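Local coordinates for uncharacterized protein (Peptoclostridium difficile 630, PDB 4YCS) that is of unknown function but, as a putative lipoprotein of the PnrA-like family, is probably the substrate-binding component of an ABC transporter, at residues A[70-75]-A[93-98]. Residues are numbered along the deposited sequence; the frame is centred on the assembly and turned at random.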
loop_
_atom_site.group_PDB
_atom_site.type_symbol
_atom_site.label_atom_id
_atom_site.label_comp_id
_atom_site.label_asym_id
_atom_site.label_seq_id
_atom_site.Cartn_x
_atom_site.Cartn_y
_atom_site.Cartn_z
ATOM N N ILE A 70 1.697 0.820 1.292
ATOM C CA ILE A 70 0.717 0.311 0.321
ATOM C C ILE A 70 -0.559 -0.190 1.035
ATOM O O ILE A 70 -0.512 -1.090 1.858
ATOM C CB ILE A 70 1.270 -0.828 -0.509
ATOM C CG1 ILE A 70 2.632 -0.449 -1.120
ATOM C CG2 ILE A 70 0.225 -1.166 -1.596
ATOM C CD1 ILE A 70 3.338 -1.531 -1.895
ATOM N N ALA A 71 -1.688 0.417 0.707
ATOM C CA ALA A 71 -2.990 0.049 1.238
ATOM C C ALA A 71 -3.745 -0.781 0.166
ATOM O O ALA A 71 -3.860 -0.365 -0.980
ATOM C CB ALA A 71 -3.776 1.286 1.555
ATOM N N VAL A 72 -4.229 -1.957 0.556
ATOM C CA VAL A 72 -4.890 -2.864 -0.365
ATOM C C VAL A 72 -6.412 -2.898 -0.149
ATOM O O VAL A 72 -6.927 -3.537 0.777
ATOM C CB VAL A 72 -4.328 -4.264 -0.204
ATOM C CG1 VAL A 72 -4.913 -5.200 -1.258
ATOM C CG2 VAL A 72 -2.806 -4.216 -0.306
ATOM N N GLY A 73 -7.134 -2.210 -1.030
ATOM C CA GLY A 73 -8.612 -2.256 -1.006
ATOM C C GLY A 73 -9.242 -0.882 -0.943
ATOM O O GLY A 73 -8.674 0.031 -0.378
ATOM N N ALA A 74 -10.438 -0.763 -1.528
ATOM C CA ALA A 74 -11.185 0.488 -1.588
ATOM C C ALA A 74 -11.621 0.966 -0.204
ATOM O O ALA A 74 -11.844 2.157 -0.018
ATOM C CB ALA A 74 -12.412 0.326 -2.486
ATOM N N ARG A 75 -11.720 0.075 0.774
ATOM C CA ARG A 75 -12.079 0.525 2.127
ATOM C C ARG A 75 -11.017 1.426 2.773
ATOM O O ARG A 75 -11.322 2.124 3.747
ATOM C CB ARG A 75 -12.394 -0.639 3.047
ATOM C CG ARG A 75 -13.717 -1.329 2.719
ATOM C CD ARG A 75 -14.423 -1.793 3.982
ATOM N NE ARG A 75 -13.632 -2.744 4.766
ATOM C CZ ARG A 75 -13.910 -3.095 6.020
ATOM N NH1 ARG A 75 -14.972 -2.582 6.625
ATOM N NH2 ARG A 75 -13.137 -3.960 6.680
ATOM N N ALA A 93 0.573 4.226 -1.783
ATOM C CA ALA A 93 -0.074 3.568 -2.929
ATOM C C ALA A 93 -1.353 2.938 -2.438
ATOM O O ALA A 93 -1.412 2.486 -1.297
ATOM C CB ALA A 93 0.815 2.526 -3.572
ATOM N N ILE A 94 -2.397 2.954 -3.272
ATOM C CA ILE A 94 -3.611 2.266 -2.949
ATOM C C ILE A 94 -4.001 1.349 -4.106
ATOM O O ILE A 94 -3.897 1.759 -5.274
ATOM C CB ILE A 94 -4.724 3.230 -2.558
ATOM C CG1 ILE A 94 -5.907 2.436 -2.014
ATOM C CG2 ILE A 94 -5.071 4.197 -3.713
ATOM C CD1 ILE A 94 -6.979 3.305 -1.355
ATOM N N ILE A 95 -4.357 0.106 -3.771
ATOM C CA ILE A 95 -4.764 -0.889 -4.750
ATOM C C ILE A 95 -6.307 -0.996 -4.832
ATOM O O ILE A 95 -6.985 -1.188 -3.826
ATOM C CB ILE A 95 -4.158 -2.227 -4.450
ATOM C CG1 ILE A 95 -2.629 -2.128 -4.543
ATOM C CG2 ILE A 95 -4.676 -3.292 -5.429
ATOM C CD1 ILE A 95 -1.943 -3.280 -3.870
ATOM N N ASP A 96 -6.825 -0.853 -6.060
ATOM C CA ASP A 96 -8.256 -1.024 -6.398
ATOM C C ASP A 96 -9.088 0.203 -6.059
ATOM O O ASP A 96 -10.231 0.097 -5.631
ATOM C CB ASP A 96 -8.823 -2.290 -5.725
ATOM C CG ASP A 96 -10.177 -2.762 -6.348
ATOM O OD1 ASP A 96 -10.382 -2.599 -7.584
ATOM O OD2 ASP A 96 -11.004 -3.308 -5.575
ATOM N N TYR A 97 -8.511 1.384 -6.254
ATOM C CA TYR A 97 -9.234 2.645 -6.030
ATOM C C TYR A 97 -8.550 3.822 -6.735
ATOM O O TYR A 97 -7.317 3.997 -6.674
ATOM C CB TYR A 97 -9.410 2.942 -4.530
ATOM C CG TYR A 97 -10.277 4.144 -4.297
ATOM C CD1 TYR A 97 -9.732 5.417 -4.208
ATOM C CD2 TYR A 97 -11.657 4.011 -4.210
ATOM C CE1 TYR A 97 -10.538 6.522 -4.019
ATOM C CE2 TYR A 97 -12.471 5.112 -4.014
ATOM C CZ TYR A 97 -11.907 6.353 -3.932
ATOM O OH TYR A 97 -12.710 7.418 -3.739
ATOM N N GLU A 98 -9.360 4.647 -7.378
ATOM C CA GLU A 98 -8.886 5.852 -8.031
ATOM C C GLU A 98 -9.646 7.024 -7.453
ATOM O O GLU A 98 -10.862 6.998 -7.406
ATOM C CB GLU A 98 -9.079 5.762 -9.547
ATOM C CG GLU A 98 -7.892 5.114 -10.258
ATOM C CD GLU A 98 -8.126 4.874 -11.744
ATOM O OE1 GLU A 98 -8.416 5.837 -12.490
ATOM O OE2 GLU A 98 -8.006 3.711 -12.174
HETATM O O HOH W 1 -11.273 -2.892 -2.947
#
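Ile70 begins the pairing on the face it shares with Ala93, Val72 and Ile95: its CG2 meets CD1 of Ile95 at 3.8 Å, the two side chains running at a slant to one another. Ala71 makes the first two of the three backbone bonds, one through its N and one through its O. Its N donates to Ala93 O at 2.9 Å, almost linear at the hydrogen (173°) but tilted from the carbonyl plane, while its O accepts from Ile95 N at 2.9 Å. That same Ala71 O lies 3.3 Å from CA of Ile94, a CA-H...O contact, and Ile94 CG1 also rests against it. On the Ile70 face, Val72 CG2 touches CD1 of Ile95, the two side chains running abreast. With CG1 of Ile95 anti to its carbonyl carbon, CD1 extends back to bridge Val72 and Ile70; helix 22-38 packs on Val72 from this side.

Gly73, at a positive phi, leaves the strand yet keeps one more rung: its N donates to Ile95 O in the carbonyl plane, more bent at the hydrogen (136°). On the other face, Ile94 CD1 approaches Gly73 O. Ala74 starts a 3-10 segment, where water relays the contact, accepting from Ala74 N and donating to Asp96 OD2. Ala74 CB sits obliquely against the Tyr97 ring, 4.1 Å from CD2.

CA-CA distances of 4.7 Å for Ile70 with Ala93 and 4.8 Å for Val72 with Ile95, with axes 17° apart, show adjacent parallel strands; helix 77-84 connects them as a beta-alpha-beta unit. Asp96 OD1 binds a glycerol, probably from the crystallisation liquor. A backbone ladder flanked by buried apolar side chains thus gives way to more polar C-terminal strand ends, consistent with a site able to hold a small hydroxylated molecule.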